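Local coordinates for protein 4-oxalocrotonate decarboxylase NahK (Pseudomonas putida, PDB 5D2K) that catalyses the metal-assisted decarboxylation of 4-oxalocrotonate to 2-oxopent-4-enoate and carbon dioxide, a step of naphthalene degradation, using a bound magnesium ion, at residues I143-V148 with T171-G176; L190-E195 with I254-Q259. The protein carries 1 engineered substitution. All coordinates share one frame; numbering follows the deposited sequence.

Contact 1: I143-V148 with T171-G176. With MG (magnesium ion), chain C.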
loop_
_atom_site.group_PDB
_atom_site.type_symbol
_atom_site.label_atom_id
_atom_site.label_comp_id
_atom_site.label_asym_id
_atom_site.label_seq_id
_atom_site.Cartn_x
_atom_site.Cartn_y
_atom_site.Cartn_z
ATOM N N ILE A 143 3.327 -0.063 -13.746
ATOM C CA ILE A 143 3.947 -1.307 -13.286
ATOM C C ILE A 143 2.940 -2.232 -12.610
ATOM O O ILE A 143 2.434 -1.902 -11.538
ATOM C CB ILE A 143 5.083 -1.025 -12.279
ATOM C CG1 ILE A 143 6.194 -0.194 -12.930
ATOM C CG2 ILE A 143 5.644 -2.322 -11.713
ATOM C CD1 ILE A 143 7.269 0.220 -11.950
ATOM N N PRO A 144 2.650 -3.395 -13.228
ATOM C CA PRO A 144 1.823 -4.394 -12.532
ATOM C C PRO A 144 2.466 -4.769 -11.201
ATOM O O PRO A 144 3.661 -5.059 -11.177
ATOM C CB PRO A 144 1.810 -5.575 -13.502
ATOM C CG PRO A 144 1.917 -4.919 -14.861
ATOM C CD PRO A 144 2.935 -3.796 -14.619
ATOM N N THR A 145 1.700 -4.710 -10.113
ATOM C CA THR A 145 2.261 -4.899 -8.777
ATOM C C THR A 145 1.295 -5.657 -7.878
ATOM O O THR A 145 0.122 -5.289 -7.776
ATOM C CB THR A 145 2.583 -3.545 -8.091
ATOM O OG1 THR A 145 3.395 -2.738 -8.947
ATOM C CG2 THR A 145 3.319 -3.751 -6.765
ATOM N N VAL A 146 1.792 -6.699 -7.214
ATOM C CA VAL A 146 1.024 -7.413 -6.205
ATOM C C VAL A 146 1.519 -6.999 -4.825
ATOM O O VAL A 146 2.718 -7.108 -4.545
ATOM C CB VAL A 146 1.164 -8.946 -6.373
ATOM C CG1 VAL A 146 0.432 -9.696 -5.248
ATOM C CG2 VAL A 146 0.605 -9.371 -7.721
ATOM N N GLU A 147 0.633 -6.479 -3.977
ATOM C CA GLU A 147 1.042 -6.161 -2.615
ATOM C C GLU A 147 0.847 -7.354 -1.708
ATOM O O GLU A 147 -0.112 -8.091 -1.854
ATOM C CB GLU A 147 0.264 -4.977 -2.028
ATOM C CG GLU A 147 1.040 -4.362 -0.849
ATOM C CD GLU A 147 0.404 -3.128 -0.217
ATOM O OE1 GLU A 147 -0.730 -2.750 -0.579
ATOM O OE2 GLU A 147 1.059 -2.543 0.674
ATOM N N VAL A 148 1.769 -7.531 -0.769
ATOM C CA VAL A 148 1.536 -8.409 0.372
ATOM C C VAL A 148 1.254 -7.509 1.555
ATOM O O VAL A 148 2.139 -6.751 1.971
ATOM C CB VAL A 148 2.729 -9.328 0.674
ATOM C CG1 VAL A 148 2.361 -10.302 1.809
ATOM C CG2 VAL A 148 3.148 -10.094 -0.576
ATOM N N THR A 171 4.067 -4.448 3.940
ATOM C CA THR A 171 5.179 -5.326 4.304
ATOM C C THR A 171 5.985 -5.868 3.107
ATOM O O THR A 171 7.211 -5.951 3.203
ATOM C CB THR A 171 4.675 -6.506 5.209
ATOM O OG1 THR A 171 5.740 -6.953 6.058
ATOM C CG2 THR A 171 4.115 -7.690 4.403
ATOM N N ARG A 172 5.328 -6.219 1.991
ATOM C CA ARG A 172 6.049 -6.618 0.775
ATOM C C ARG A 172 5.308 -6.138 -0.454
ATOM O O ARG A 172 4.104 -5.904 -0.396
ATOM C CB ARG A 172 6.211 -8.142 0.651
ATOM C CG ARG A 172 6.904 -8.851 1.829
ATOM C CD ARG A 172 8.418 -8.652 1.831
ATOM N NE ARG A 172 9.031 -9.423 2.923
ATOM C CZ ARG A 172 9.242 -8.958 4.149
ATOM N NH1 ARG A 172 8.910 -7.710 4.469
ATOM N NH2 ARG A 172 9.786 -9.751 5.069
ATOM N N PHE A 173 6.029 -6.007 -1.564
ATOM C CA PHE A 173 5.367 -5.796 -2.847
ATOM C C PHE A 173 6.182 -6.463 -3.943
ATOM O O PHE A 173 7.409 -6.531 -3.875
ATOM C CB PHE A 173 5.146 -4.298 -3.132
ATOM C CG PHE A 173 6.407 -3.509 -3.369
ATOM C CD1 PHE A 173 7.113 -2.942 -2.307
ATOM C CD2 PHE A 173 6.883 -3.309 -4.660
ATOM C CE1 PHE A 173 8.274 -2.209 -2.538
ATOM C CE2 PHE A 173 8.037 -2.580 -4.896
ATOM C CZ PHE A 173 8.739 -2.026 -3.841
ATOM N N ILE A 174 5.468 -6.974 -4.944
ATOM C CA ILE A 174 6.063 -7.740 -6.042
ATOM C C ILE A 174 5.740 -7.072 -7.378
ATOM O O ILE A 174 4.574 -6.995 -7.758
ATOM C CB ILE A 174 5.525 -9.197 -6.079
ATOM C CG1 ILE A 174 5.518 -9.829 -4.682
ATOM C CG2 ILE A 174 6.322 -10.042 -7.077
ATOM C CD1 ILE A 174 4.388 -10.846 -4.448
ATOM N N THR A 175 6.752 -6.592 -8.093
ATOM C CA THR A 175 6.515 -5.994 -9.408
ATOM C C THR A 175 6.758 -7.035 -10.490
ATOM O O THR A 175 7.552 -7.969 -10.306
ATOM C CB THR A 175 7.412 -4.769 -9.679
ATOM O OG1 THR A 175 8.791 -5.159 -9.646
ATOM C CG2 THR A 175 7.157 -3.662 -8.654
ATOM N N GLY A 176 6.070 -6.902 -11.616
ATOM C CA GLY A 176 6.283 -7.846 -12.692
ATOM C C GLY A 176 5.519 -7.484 -13.945
ATOM O O GLY A 176 5.080 -6.345 -14.101
HETATM MG MG MG C . -2.593 -2.275 -1.187
HETATM O O HOH W 1 3.476 -3.587 1.274
HETATM O O HOH W 2 -2.009 -0.362 -1.793
#
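Val146 and Ile174 form the central hydrogen-bonded pair of this antiparallel ladder: Ile174 N donates to Val146 O at 2.8 Å, and Val146 N returns a bond to Ile174 O. Val148 and Arg172 make a second such pair, and Gly176 N to Pro144 O closes the far end, where the proline, lacking an N-H, can still accept.

Apolar contacts gather beside Val146, Val148 and Ile174, beta-branched residues suited to extended backbone. Ile174 reaches CD1 alongside Val146 CG1 (4.2 Å) and to Val148 CG2 (4.1 Å), and Val264 of strand 263-268 packs on Val146 and Ile174. Thr145, Glu147, Phe173 and Thr175 project from the other face, where Ile143 CG2 meets Thr175 CB at 3.6 Å.

The strands belong to the mixed sheet of the FAH-type fold, whose strands 112-121 and 139-149 supply the glutamates that bind magnesium. Glu147 is one of them: CG lies anti to the backbone N (chi1 -159°) and the extended chain carries OE1 to magnesium at 2.0 Å, beside Glu114 and Glu116.

Glu147 OE2 is salt-bridged to Lys69 and accepts a hydrogen bond from water 1 at 2.7 Å. That water also donates to Arg172 O and accepts from Thr171 N, tying the carboxylate to the neighbouring strand; a carboxylate suits this place because one oxygen can bind the metal while the other takes Lys69 and the water.

Contact 2: L190-E195 with I254-Q259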
loop_
_atom_site.group_PDB
_atom_site.type_symbol
_atom_site.label_atom_id
_atom_site.label_comp_id
_atom_site.label_asym_id
_atom_site.label_seq_id
_atom_site.Cartn_x
_atom_site.Cartn_y
_atom_site.Cartn_z
ATOM N N LEU A 190 -8.365 -1.661 -17.461
ATOM C CA LEU A 190 -7.378 -2.721 -17.258
ATOM C C LEU A 190 -7.957 -3.862 -16.444
ATOM O O LEU A 190 -8.320 -3.665 -15.293
ATOM C CB LEU A 190 -6.143 -2.159 -16.547
ATOM C CG LEU A 190 -5.027 -3.161 -16.241
ATOM C CD1 LEU A 190 -4.413 -3.694 -17.524
ATOM C CD2 LEU A 190 -3.968 -2.496 -15.366
ATOM N N GLY A 191 -8.068 -5.043 -17.047
ATOM C CA GLY A 191 -8.562 -6.204 -16.326
ATOM C C GLY A 191 -7.453 -6.935 -15.597
ATOM O O GLY A 191 -6.339 -7.065 -16.108
ATOM N N VAL A 192 -7.756 -7.396 -14.384
ATOM C CA VAL A 192 -6.789 -8.098 -13.555
ATOM C C VAL A 192 -7.396 -9.397 -13.016
ATOM O O VAL A 192 -8.498 -9.385 -12.482
ATOM C CB VAL A 192 -6.325 -7.197 -12.397
ATOM C CG1 VAL A 192 -5.219 -7.851 -11.638
ATOM C CG2 VAL A 192 -5.857 -5.841 -12.924
ATOM N N VAL A 193 -6.680 -10.512 -13.172
ATOM C CA VAL A 193 -7.170 -11.809 -12.717
ATOM C C VAL A 193 -6.158 -12.428 -11.766
ATOM O O VAL A 193 -5.033 -12.715 -12.177
ATOM C CB VAL A 193 -7.411 -12.771 -13.899
ATOM C CG1 VAL A 193 -7.895 -14.138 -13.398
ATOM C CG2 VAL A 193 -8.412 -12.176 -14.885
ATOM N N MET A 194 -6.570 -12.645 -10.516
ATOM C CA MET A 194 -5.706 -13.240 -9.493
ATOM C C MET A 194 -5.941 -14.742 -9.414
ATOM O O MET A 194 -7.070 -15.189 -9.181
ATOM C CB MET A 194 -5.959 -12.598 -8.130
ATOM C CG MET A 194 -5.143 -13.186 -6.970
ATOM S SD MET A 194 -5.715 -12.593 -5.355
ATOM C CE MET A 194 -5.271 -10.857 -5.424
ATOM N N GLU A 195 -4.874 -15.507 -9.614
ATOM C CA GLU A 195 -4.918 -16.963 -9.473
ATOM C C GLU A 195 -4.101 -17.389 -8.256
ATOM O O GLU A 195 -3.032 -16.848 -8.000
ATOM C CB GLU A 195 -4.391 -17.644 -10.735
ATOM C CG GLU A 195 -5.178 -17.277 -12.001
ATOM C CD GLU A 195 -4.619 -17.907 -13.262
ATOM O OE1 GLU A 195 -3.550 -18.553 -13.199
ATOM O OE2 GLU A 195 -5.253 -17.758 -14.334
ATOM N N ILE A 254 1.162 -17.955 -6.520
ATOM C CA ILE A 254 0.169 -17.058 -7.083
ATOM C C ILE A 254 0.625 -16.537 -8.433
ATOM O O ILE A 254 1.826 -16.432 -8.714
ATOM C CB ILE A 254 -0.148 -15.881 -6.110
ATOM C CG1 ILE A 254 1.069 -14.973 -5.887
ATOM C CG2 ILE A 254 -0.677 -16.412 -4.774
ATOM C CD1 ILE A 254 1.041 -13.698 -6.703
ATOM N N THR A 255 -0.351 -16.247 -9.286
ATOM C CA THR A 255 -0.103 -15.581 -10.547
ATOM C C THR A 255 -1.205 -14.569 -10.759
ATOM O O THR A 255 -2.385 -14.920 -10.721
ATOM C CB THR A 255 -0.081 -16.556 -11.735
ATOM O OG1 THR A 255 1.012 -17.471 -11.592
ATOM C CG2 THR A 255 0.063 -15.795 -13.048
ATOM N N VAL A 256 -0.837 -13.315 -10.978
ATOM C CA VAL A 256 -1.840 -12.304 -11.293
ATOM C C VAL A 256 -1.660 -11.845 -12.738
ATOM O O VAL A 256 -0.598 -11.355 -13.123
ATOM C CB VAL A 256 -1.763 -11.106 -10.343
ATOM C CG1 VAL A 256 -2.831 -10.098 -10.712
ATOM C CG2 VAL A 256 -1.939 -11.554 -8.888
ATOM N N ARG A 257 -2.700 -12.020 -13.546
ATOM C CA ARG A 257 -2.629 -11.703 -14.964
ATOM C C ARG A 257 -3.207 -10.324 -15.214
ATOM O O ARG A 257 -4.304 -10.001 -14.742
ATOM C CB ARG A 257 -3.375 -12.751 -15.795
ATOM C CG ARG A 257 -2.931 -14.176 -15.492
ATOM C CD ARG A 257 -3.644 -15.190 -16.368
ATOM N NE ARG A 257 -3.283 -16.540 -15.947
ATOM C CZ ARG A 257 -2.139 -17.132 -16.264
ATOM N NH1 ARG A 257 -1.251 -16.506 -17.025
ATOM N NH2 ARG A 257 -1.882 -18.354 -15.820
ATOM N N TYR A 258 -2.444 -9.516 -15.935
ATOM C CA TYR A 258 -2.828 -8.158 -16.269
ATOM C C TYR A 258 -3.116 -8.083 -17.749
ATOM O O TYR A 258 -2.254 -8.402 -18.556
ATOM C CB TYR A 258 -1.710 -7.178 -15.881
ATOM C CG TYR A 258 -1.559 -6.999 -14.385
ATOM C CD1 TYR A 258 -0.969 -7.988 -13.600
ATOM C CD2 TYR A 258 -2.023 -5.846 -13.751
ATOM C CE1 TYR A 258 -0.842 -7.830 -12.233
ATOM C CE2 TYR A 258 -1.896 -5.678 -12.381
ATOM C CZ TYR A 258 -1.317 -6.673 -11.626
ATOM O OH TYR A 258 -1.192 -6.503 -10.262
ATOM N N GLN A 259 -4.344 -7.700 -18.092
ATOM C CA GLN A 259 -4.769 -7.592 -19.487
ATOM C C GLN A 259 -3.756 -6.834 -20.349
ATOM O O GLN A 259 -3.495 -5.648 -20.124
ATOM C CB GLN A 259 -6.134 -6.918 -19.539
ATOM C CG GLN A 259 -6.717 -6.816 -20.935
ATOM C CD GLN A 259 -7.830 -5.814 -20.995
ATOM O OE1 GLN A 259 -7.997 -5.007 -20.083
ATOM N NE2 GLN A 259 -8.599 -5.841 -22.082
HETATM O O HOH W 3 -1.598 -19.640 -11.720
#
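Val192 packs CG1 over one face of the Tyr258 ring, 4.2 Å from its centroid and 16° off the ring normal, a CH-pi contact displaced toward the rim. Val192 CG2 lies 3.9 Å from Tyr258 CD2, and CG1 also packs against Val256 CG1. Leu190 comes to the ring's edge with CD2, while Met194 CG crosses to Val256 CG2. Branched and aromatic side chains suit this buried face, which packs on strand 112-121 through Ala115 and Ile113; Tyr258, polar only at its end, hands its OH to Glu116 O.

Between the faces runs a regular antiparallel ladder within the five-stranded mixed sheet of the FAH-type fold, strand 191-196 lying between 253-258 and 199-205. Val193 with Arg257 and Glu195 with Thr255 are its hydrogen-bonded pairs. At the end Gln259 N donates to Gly191 O almost straight (176°), and the extended Gln259 side chain reaches across so that OE1 accepts from Gly191 N at 3.0 Å.

The opposite face, bearing Val193, Glu195, Thr255 and Arg257, is looser and nearer solvent, and suits long charged chains. Glu195 CG lies anti to the carbonyl carbon, and the chain extended beyond it carries the carboxylate over to Arg257 in a side-on salt bridge: Arg257 NE meets Glu195 OE2 at 2.8 Å, in the guanidinium plane but above that of the carboxylate, and Arg257 NH2 reaches Glu195 OE1 at 3.1 Å by a more bent bond. The two planes stand 67° apart, and Thr255 CG2 lies over the guanidinium face. Water 3 donates to Glu195 OE1. Replacing Glu195 by alanine would take away both acceptors and is likely to leave the Arg257 guanidinium without its charged mate and freer to turn.

How the contacts relate
Both segments of contact 1 precede those of contact 2 in the chain, with strand 170-175 followed by strand 191-196, and the two contacts belong to different sheets of one fold. Their centres lie 12 Å apart, yet the pairs touch directly: Val146 CG2 packs against Val256 CG2 at 3.5 Å, and Pro144 CB lies 3.7 Å from Tyr258 CD1. Tyr258 OH also approaches Thr145 O, at 3.1 Å. Contact 1 enters the active site itself through Glu147, whose side chain comes within about 3 Å of the bound 2-oxoadipate at the nearest atoms. Contact 2 stands farther back: from the Met194 side chain it is about 10 Å to the magnesium ion, and about 10 Å to 2-oxoadipate.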